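Side-chain contacts in chintase (Rhizomucor miehei, PDB 5YUQ), which probably hydrolyses beta-1,4 bonds between the N-acetylglucosamine units of chitin, as a family 18 glycoside hydrolase with a tunnel-shaped active site: residues S325-D328 against D334-D337; T304-D307 against T312-A315; Y72-L77 against E122-N127. One frame throughout, in Å; residues are numbered along the deposited sequence. Where two conformers were deposited one is given.

Contact 1. Residues S325-D328 against D334-D337; sequences SFDD and DKVD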
loop_
_atom_site.group_PDB
_atom_site.type_symbol
_atom_site.label_atom_id
_atom_site.label_comp_id
_atom_site.label_asym_id
_atom_site.label_seq_id
_atom_site.Cartn_x
_atom_site.Cartn_y
_atom_site.Cartn_z
ATOM N N SER A 325 -0.558 16.741 -0.831
ATOM C CA SER A 325 0.590 16.120 -0.191
ATOM C C SER A 325 1.072 15.054 -1.147
ATOM O O SER A 325 0.277 14.239 -1.610
ATOM C CB SER A 325 0.208 15.472 1.135
ATOM O OG SER A 325 1.293 14.663 1.584
ATOM N N PHE A 326 2.363 15.050 -1.450
ATOM C CA PHE A 326 2.880 14.080 -2.411
ATOM C C PHE A 326 4.276 13.596 -2.075
ATOM O O PHE A 326 4.803 13.917 -1.011
ATOM C CB PHE A 326 2.786 14.604 -3.861
ATOM C CG PHE A 326 3.634 15.828 -4.164
ATOM C CD1 PHE A 326 3.294 17.079 -3.661
ATOM C CD2 PHE A 326 4.739 15.727 -5.016
ATOM C CE1 PHE A 326 4.059 18.206 -3.969
ATOM C CE2 PHE A 326 5.506 16.847 -5.327
ATOM C CZ PHE A 326 5.167 18.087 -4.809
ATOM N N ASP A 327 4.848 12.791 -2.965
ATOM C CA ASP A 327 6.233 12.374 -2.830
ATOM C C ASP A 327 6.967 12.643 -4.118
ATOM O O ASP A 327 6.410 12.486 -5.206
ATOM C CB ASP A 327 6.328 10.900 -2.461
ATOM C CG ASP A 327 6.247 10.692 -0.977
ATOM O OD1 ASP A 327 7.308 10.760 -0.319
ATOM O OD2 ASP A 327 5.126 10.506 -0.456
ATOM N N ASP A 328 8.213 13.086 -3.986
ATOM C CA ASP A 328 9.032 13.380 -5.154
ATOM C C ASP A 328 10.357 12.641 -5.046
ATOM O O ASP A 328 10.509 11.754 -4.206
ATOM C CB ASP A 328 9.233 14.891 -5.336
ATOM C CG ASP A 328 9.788 15.574 -4.096
ATOM O OD1 ASP A 328 10.256 14.882 -3.175
ATOM O OD2 ASP A 328 9.776 16.831 -4.050
ATOM N N ASP A 334 14.705 10.048 0.700
ATOM C CA ASP A 334 14.782 10.119 2.154
ATOM C C ASP A 334 14.198 8.878 2.815
ATOM O O ASP A 334 14.708 8.404 3.832
ATOM C CB ASP A 334 14.090 11.390 2.661
ATOM C CG ASP A 334 14.842 12.637 2.292
ATOM O OD1 ASP A 334 16.039 12.547 1.937
ATOM O OD2 ASP A 334 14.233 13.731 2.347
ATOM N N LYS A 335 13.138 8.347 2.219
ATOM C CA LYS A 335 12.558 7.086 2.668
ATOM C C LYS A 335 13.530 5.930 2.465
ATOM O O LYS A 335 13.647 5.060 3.329
ATOM C CB LYS A 335 11.234 6.828 1.936
ATOM C CG LYS A 335 10.087 7.703 2.438
ATOM C CD LYS A 335 8.900 7.674 1.487
ATOM C CE LYS A 335 7.672 8.330 2.107
ATOM N NZ LYS A 335 7.743 9.834 2.138
ATOM N N VAL A 336 14.232 5.926 1.333
ATOM C CA VAL A 336 15.220 4.882 1.064
ATOM C C VAL A 336 16.372 4.965 2.057
ATOM O O VAL A 336 16.806 3.940 2.590
ATOM C CB VAL A 336 15.752 4.965 -0.377
ATOM C CG1 VAL A 336 16.986 4.083 -0.552
ATOM C CG2 VAL A 336 14.663 4.564 -1.361
ATOM N N ASP A 337 16.844 6.183 2.321
ATOM C CA ASP A 337 17.923 6.390 3.285
ATOM C C ASP A 337 17.509 5.842 4.649
ATOM O O ASP A 337 18.290 5.173 5.332
ATOM C CB ASP A 337 18.278 7.882 3.410
ATOM C CG ASP A 337 18.850 8.476 2.126
ATOM O OD1 ASP A 337 19.392 7.735 1.281
ATOM O OD2 ASP A 337 18.756 9.714 1.972
#
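Asp327 and Lys335 form a buried salt bridge between the loop after strand 322-325 and helix 329-341. The order of the elements suits a family 18 TIM barrel, in which this would be the helix before the last barrel strand, 346-350. The two residues share the buried surface equally. Their side chains meet at about a right angle. Lys335 NZ donates to Asp327 OD1 at 2.7 Å. It arrives from the syn side of that oxygen and lies 16° out of the carboxylate plane. The bond is one-sided, because Asp327 OD2 stays 3.7 Å from Lys335 NZ. The lysine chain runs nearly extended to CE and then bends (chi4 75°), which turns NZ toward the acid. The lysine side chain also touches Leu230 and Val232 of strand 228-240.

Both charged groups have further partners. Asp327 OD1 is also hydrogen-bonded to Ser331 OG, one turn before Lys335 on the helix. Lys335 NZ thus has two oxygen acceptors, Asp327 OD1 and Ala195 O, and the nearby carboxylate would probably keep it charged. Asp328 takes the N-cap position of the helix, and its side chain caps a backbone N there. The salt bridge therefore ties the residue just before the cap to the second turn of the same helix. Beside the ion pair, Lys335 CE packs 3.5 Å from Asp327 OD1.

Contact 2. Residues T304-D307 against T312-A315; sequences TYWD and TPYA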
loop_
_atom_site.group_PDB
_atom_site.type_symbol
_atom_site.label_atom_id
_atom_site.label_comp_id
_atom_site.label_asym_id
_atom_site.label_seq_id
_atom_site.Cartn_x
_atom_site.Cartn_y
_atom_site.Cartn_z
ATOM N N THR A 304 4.593 25.391 -4.237
ATOM C CA THR A 304 5.148 24.200 -3.586
ATOM C C THR A 304 5.949 24.526 -2.318
ATOM O O THR A 304 6.578 25.580 -2.222
ATOM C CB THR A 304 5.988 23.373 -4.579
ATOM O OG1 THR A 304 5.183 23.049 -5.718
ATOM C CG2 THR A 304 6.467 22.081 -3.946
ATOM N N TYR A 305 5.899 23.612 -1.348
ATOM C CA TYR A 305 6.589 23.740 -0.074
ATOM C C TYR A 305 7.219 22.404 0.286
ATOM O O TYR A 305 6.996 21.395 -0.381
ATOM C CB TYR A 305 5.595 24.101 1.027
ATOM C CG TYR A 305 4.849 25.400 0.814
ATOM C CD1 TYR A 305 5.378 26.602 1.260
ATOM C CD2 TYR A 305 3.613 25.419 0.188
ATOM C CE1 TYR A 305 4.700 27.798 1.072
ATOM C CE2 TYR A 305 2.932 26.618 -0.011
ATOM C CZ TYR A 305 3.481 27.792 0.446
ATOM O OH TYR A 305 2.807 28.983 0.261
ATOM N N TRP A 306 8.001 22.401 1.355
ATOM C CA TRP A 306 8.547 21.160 1.883
ATOM C C TRP A 306 8.191 21.117 3.343
ATOM O O TRP A 306 8.326 22.119 4.049
ATOM C CB TRP A 306 10.064 21.127 1.725
ATOM C CG TRP A 306 10.725 19.904 2.334
ATOM C CD1 TRP A 306 11.274 19.804 3.577
ATOM C CD2 TRP A 306 10.914 18.633 1.704
ATOM N NE1 TRP A 306 11.790 18.536 3.764
ATOM C CE2 TRP A 306 11.586 17.805 2.622
ATOM C CE3 TRP A 306 10.588 18.120 0.444
ATOM C CZ2 TRP A 306 11.928 16.486 2.322
ATOM C CZ3 TRP A 306 10.925 16.819 0.147
ATOM C CH2 TRP A 306 11.596 16.015 1.076
ATOM N N ASP A 307 7.716 19.966 3.808
ATOM C CA ASP A 307 7.438 19.811 5.224
ATOM C C ASP A 307 8.613 19.107 5.887
ATOM O O ASP A 307 8.847 17.915 5.658
ATOM C CB ASP A 307 6.160 19.013 5.448
ATOM C CG ASP A 307 5.881 18.792 6.909
ATOM O OD1 ASP A 307 5.878 19.785 7.664
ATOM O OD2 ASP A 307 5.677 17.633 7.322
ATOM N N THR A 312 8.397 15.455 3.389
ATOM C CA THR A 312 7.642 15.322 2.139
ATOM C C THR A 312 7.274 16.684 1.574
ATOM O O THR A 312 7.127 17.648 2.329
ATOM C CB THR A 312 6.332 14.518 2.330
ATOM O OG1 THR A 312 5.506 15.163 3.309
ATOM C CG2 THR A 312 6.622 13.092 2.791
ATOM N N PRO A 313 7.103 16.757 0.247
ATOM C CA PRO A 313 6.689 18.017 -0.379
ATOM C C PRO A 313 5.183 18.175 -0.280
ATOM O O PRO A 313 4.454 17.188 -0.169
ATOM C CB PRO A 313 7.078 17.810 -1.843
ATOM C CG PRO A 313 6.897 16.320 -2.042
ATOM C CD PRO A 313 7.385 15.707 -0.751
ATOM N N TYR A 314 4.718 19.414 -0.316
ATOM C CA TYR A 314 3.298 19.644 -0.447
ATOM C C TYR A 314 3.107 20.912 -1.239
ATOM O O TYR A 314 4.039 21.698 -1.392
ATOM C CB TYR A 314 2.602 19.717 0.919
ATOM C CG TYR A 314 3.031 20.863 1.805
ATOM C CD1 TYR A 314 4.180 20.779 2.584
ATOM C CD2 TYR A 314 2.266 22.015 1.893
ATOM C CE1 TYR A 314 4.559 21.820 3.410
ATOM C CE2 TYR A 314 2.636 23.055 2.712
ATOM C CZ TYR A 314 3.782 22.960 3.460
ATOM O OH TYR A 314 4.152 24.002 4.271
ATOM N N ALA A 315 1.912 21.091 -1.783
ATOM C CA ALA A 315 1.665 22.241 -2.634
ATOM C C ALA A 315 0.262 22.754 -2.389
ATOM O O ALA A 315 -0.641 21.989 -2.062
ATOM C CB ALA A 315 1.864 21.870 -4.100
HETATM O O HOH W 1 6.243 23.755 5.639
#
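This contact is an antiparallel beta hairpin of strands 302-307 and 312-317. It lies in the segment between strands 228-240 and 346-350, consistent with the alpha+beta insertion found in many family 18 chitinases. Tyr305 and Tyr314 form a hydrogen-bonded pair. Tyr305 N donates to Tyr314 O at 2.7 Å, and Tyr314 N returns a bond to Tyr305 O at 3.0 Å. The second of these reaches its carbonyl from well above the plane. Near the turn, Asp307 N bonds Thr312 O at 2.8 Å, while the reverse bond is weak.

Tyr305, Asp307, Thr312 and Tyr314 share one face of the hairpin. CG of Tyr314 sits between its backbone N and carbonyl carbon (chi1 64°), which lays the ring back across the partner strand. Tyr305 CB then makes a CH-pi contact over one face, 3.5 Å from the Tyr314 ring centroid. The two tyrosine rings are nearly parallel, at 18°, but slid apart with little overlap. Asp307 N meets the edge of the Tyr314 ring. The Asp307 carboxylate turns to Ser310 in the turn.

The other face carries Thr304, Trp306, Pro313 and Ala315. The indole has CG anti to the backbone N (chi1 176°), and Thr312 N and C lie over one of its faces. Trp306 CZ3 touches Pro313 CD at 3.8 Å. A water in the plane of the Tyr314 ring joins Tyr314 OH to Trp306 O, to which it donates at 3.1 Å.

Contact 3. Residues Y72-L77 against E122-N127; sequences YFSDLL and ENDTAN
Ser74 and Asp124 supply the one direct hydrogen bond between these two helix starts. Ser74 OG donates to Asp124 OD1 at 2.7 Å, and OD1 accepts with its syn lone pair, on the side of the other oxygen. CG of Asp124 stands anti to its carbonyl carbon (chi1 -80°), and the carboxylate reaches toward helix 73-78. Ser74 CB lies 3.3 Å from the same Asp124 OD1. The second oxygen, Asp124 OD2, accepts the backbone N of Asn110 and of Asp121. Bonds to both oxygens fix the rotation of the carboxylate.

Water bonding widens the link. One water donates to Ser74 O at 2.9 Å and to Asp124 OD1 at 2.8 Å. It accepts from Asn127 ND2 at 2.9 Å. OD1 thus holds two donors, and the amide of Asn127 is drawn into the same network.

Van der Waals packing follows one turn further on. The carbon-carbon contact is Leu77 CB to Asn127 CB, at 3.8 Å. The Leu77 CD1 methyl lies against the backbone, 3.7 Å from Asn127 O. Leu77 also touches Phe83 and Phe86 of helix 80-97.

The contact joins the segment after strand 59-65 to the helix after strand 101-105. These strands are parallel neighbours, as expected for the third and fourth strands of a family 18 TIM barrel. Phe73 stacks on Trp106, and Asp124 also touches Trp106. That tryptophan lies just after strand 101-105, in the DWE end of the family 18 signature motif.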
loop_
_atom_site.group_PDB
_atom_site.type_symbol
_atom_site.label_atom_id
_atom_site.label_comp_id
_atom_site.label_asym_id
_atom_site.label_seq_id
_atom_site.Cartn_x
_atom_site.Cartn_y
_atom_site.Cartn_z
ATOM N N TYR A 72 -14.334 -11.183 2.093
ATOM C CA TYR A 72 -14.589 -12.554 2.498
ATOM C C TYR A 72 -13.464 -13.268 3.222
ATOM O O TYR A 72 -13.653 -14.404 3.629
ATOM C CB TYR A 72 -15.043 -13.383 1.290
ATOM C CG TYR A 72 -16.288 -12.824 0.662
ATOM C CD1 TYR A 72 -17.497 -12.843 1.344
ATOM C CD2 TYR A 72 -16.256 -12.263 -0.603
ATOM C CE1 TYR A 72 -18.642 -12.310 0.780
ATOM C CE2 TYR A 72 -17.402 -11.733 -1.178
ATOM C CZ TYR A 72 -18.587 -11.766 -0.478
ATOM O OH TYR A 72 -19.728 -11.240 -1.036
ATOM N N PHE A 73 -12.307 -12.625 3.383
ATOM C CA PHE A 73 -11.188 -13.262 4.089
ATOM C C PHE A 73 -11.617 -13.849 5.438
ATOM O O PHE A 73 -11.332 -15.009 5.738
ATOM C CB PHE A 73 -10.053 -12.268 4.334
ATOM C CG PHE A 73 -9.082 -12.123 3.186
ATOM C CD1 PHE A 73 -8.129 -13.096 2.936
ATOM C CD2 PHE A 73 -9.087 -10.980 2.407
ATOM C CE1 PHE A 73 -7.216 -12.946 1.891
ATOM C CE2 PHE A 73 -8.179 -10.827 1.367
ATOM C CZ PHE A 73 -7.250 -11.805 1.111
ATOM N N SER A 74 -12.299 -13.055 6.256
ATOM C CA SER A 74 -12.674 -13.531 7.588
ATOM C C SER A 74 -13.576 -14.755 7.514
ATOM O O SER A 74 -13.300 -15.758 8.159
ATOM C CB SER A 74 -13.353 -12.419 8.386
ATOM O OG SER A 74 -13.709 -12.890 9.682
ATOM N N ASP A 75 -14.636 -14.677 6.712
ATOM C CA ASP A 75 -15.540 -15.814 6.543
ATOM C C ASP A 75 -14.817 -17.040 6.002
ATOM O O ASP A 75 -15.029 -18.154 6.477
ATOM C CB ASP A 75 -16.688 -15.452 5.596
ATOM C CG ASP A 75 -17.674 -14.482 6.208
ATOM O OD1 ASP A 75 -17.673 -14.314 7.448
ATOM O OD2 ASP A 75 -18.461 -13.884 5.441
ATOM N N LEU A 76 -13.969 -16.834 4.999
ATOM C CA LEU A 76 -13.260 -17.943 4.379
ATOM C C LEU A 76 -12.391 -18.687 5.379
ATOM O O LEU A 76 -12.371 -19.913 5.388
ATOM C CB LEU A 76 -12.409 -17.454 3.204
ATOM C CG LEU A 76 -13.181 -17.019 1.954
ATOM C CD1 LEU A 76 -12.234 -16.422 0.910
ATOM C CD2 LEU A 76 -13.932 -18.200 1.361
ATOM N N LEU A 77 -11.690 -17.950 6.236
ATOM C CA LEU A 77 -10.697 -18.583 7.108
ATOM C C LEU A 77 -11.248 -19.126 8.426
ATOM O O LEU A 77 -10.587 -19.934 9.071
ATOM C CB LEU A 77 -9.531 -17.632 7.394
ATOM C CG LEU A 77 -8.814 -17.088 6.157
ATOM C CD1 LEU A 77 -7.610 -16.255 6.571
ATOM C CD2 LEU A 77 -8.395 -18.231 5.255
ATOM N N GLU A 122 -12.965 -12.247 15.712
ATOM C CA GLU A 122 -11.911 -12.100 16.714
ATOM C C GLU A 122 -10.661 -12.893 16.360
ATOM O O GLU A 122 -9.555 -12.500 16.719
ATOM C CB GLU A 122 -12.395 -12.578 18.088
ATOM C CG GLU A 122 -13.568 -11.821 18.653
ATOM C CD GLU A 122 -14.235 -12.581 19.782
ATOM O OE1 GLU A 122 -13.584 -13.480 20.364
ATOM O OE2 GLU A 122 -15.417 -12.293 20.074
ATOM N N ASN A 123 -10.841 -14.015 15.668
ATOM C CA ASN A 123 -9.734 -14.910 15.364
ATOM C C ASN A 123 -9.041 -14.590 14.051
ATOM O O ASN A 123 -8.181 -15.350 13.615
ATOM C CB ASN A 123 -10.193 -16.372 15.308
ATOM C CG ASN A 123 -10.608 -16.908 16.648
ATOM O OD1 ASN A 123 -10.203 -16.395 17.691
ATOM N ND2 ASN A 123 -11.416 -17.955 16.630
ATOM N N ASP A 124 -9.401 -13.476 13.427
ATOM C CA ASP A 124 -8.879 -13.171 12.092
ATOM C C ASP A 124 -7.362 -13.267 11.969
ATOM O O ASP A 124 -6.852 -13.899 11.045
ATOM C CB ASP A 124 -9.338 -11.792 11.631
ATOM C CG ASP A 124 -10.751 -11.796 11.087
ATOM O OD1 ASP A 124 -11.334 -12.894 10.897
ATOM O OD2 ASP A 124 -11.268 -10.696 10.836
ATOM N N THR A 125 -6.640 -12.654 12.899
ATOM C CA THR A 125 -5.188 -12.615 12.783
ATOM C C THR A 125 -4.565 -13.990 12.977
ATOM O O THR A 125 -3.662 -14.366 12.234
ATOM C CB THR A 125 -4.567 -11.548 13.702
ATOM O OG1 THR A 125 -4.999 -10.249 13.261
ATOM C CG2 THR A 125 -3.051 -11.602 13.629
ATOM N N ALA A 126 -5.070 -14.759 13.939
ATOM C CA ALA A 126 -4.587 -16.128 14.123
ATOM C C ALA A 126 -4.872 -16.962 12.872
ATOM O O ALA A 126 -4.055 -17.792 12.461
ATOM C CB ALA A 126 -5.243 -16.760 15.347
ATOM N N ASN A 127 -6.043 -16.742 12.278
ATOM C CA ASN A 127 -6.450 -17.499 11.100
ATOM C C ASN A 127 -5.632 -17.115 9.878
ATOM O O ASN A 127 -5.368 -17.947 9.011
ATOM C CB ASN A 127 -7.944 -17.295 10.817
ATOM C CG ASN A 127 -8.829 -17.990 11.837
ATOM O OD1 ASN A 127 -8.379 -18.873 12.575
ATOM N ND2 ASN A 127 -10.095 -17.606 11.869
HETATM O O HOH W 2 -11.075 -15.568 10.049
#

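In the fold
Contacts 1 and 2 are neighbours, with centres 11 Å apart. The Phe326 N to Pro313 O distance of 3.3 Å is a probable hydrogen bond. Lys335 NZ also packs on Thr312 CG2 at 3.5 Å, and Asp334 OD2 on Trp306 CZ2 at 3.6 Å. Atoms of contacts 1 and 2 meet where the hairpin, in the probable insertion, packs on helix 329-341 of the barrel. Contact 3 lies across the chain's centre, about 34 Å from contact 1 and 40 Å from contact 2 between centres. It touches neither. Through Trp106 it is tied to the signature segment, which carries the catalytic acid in family 18, so it is probably nearer the active site in sequence.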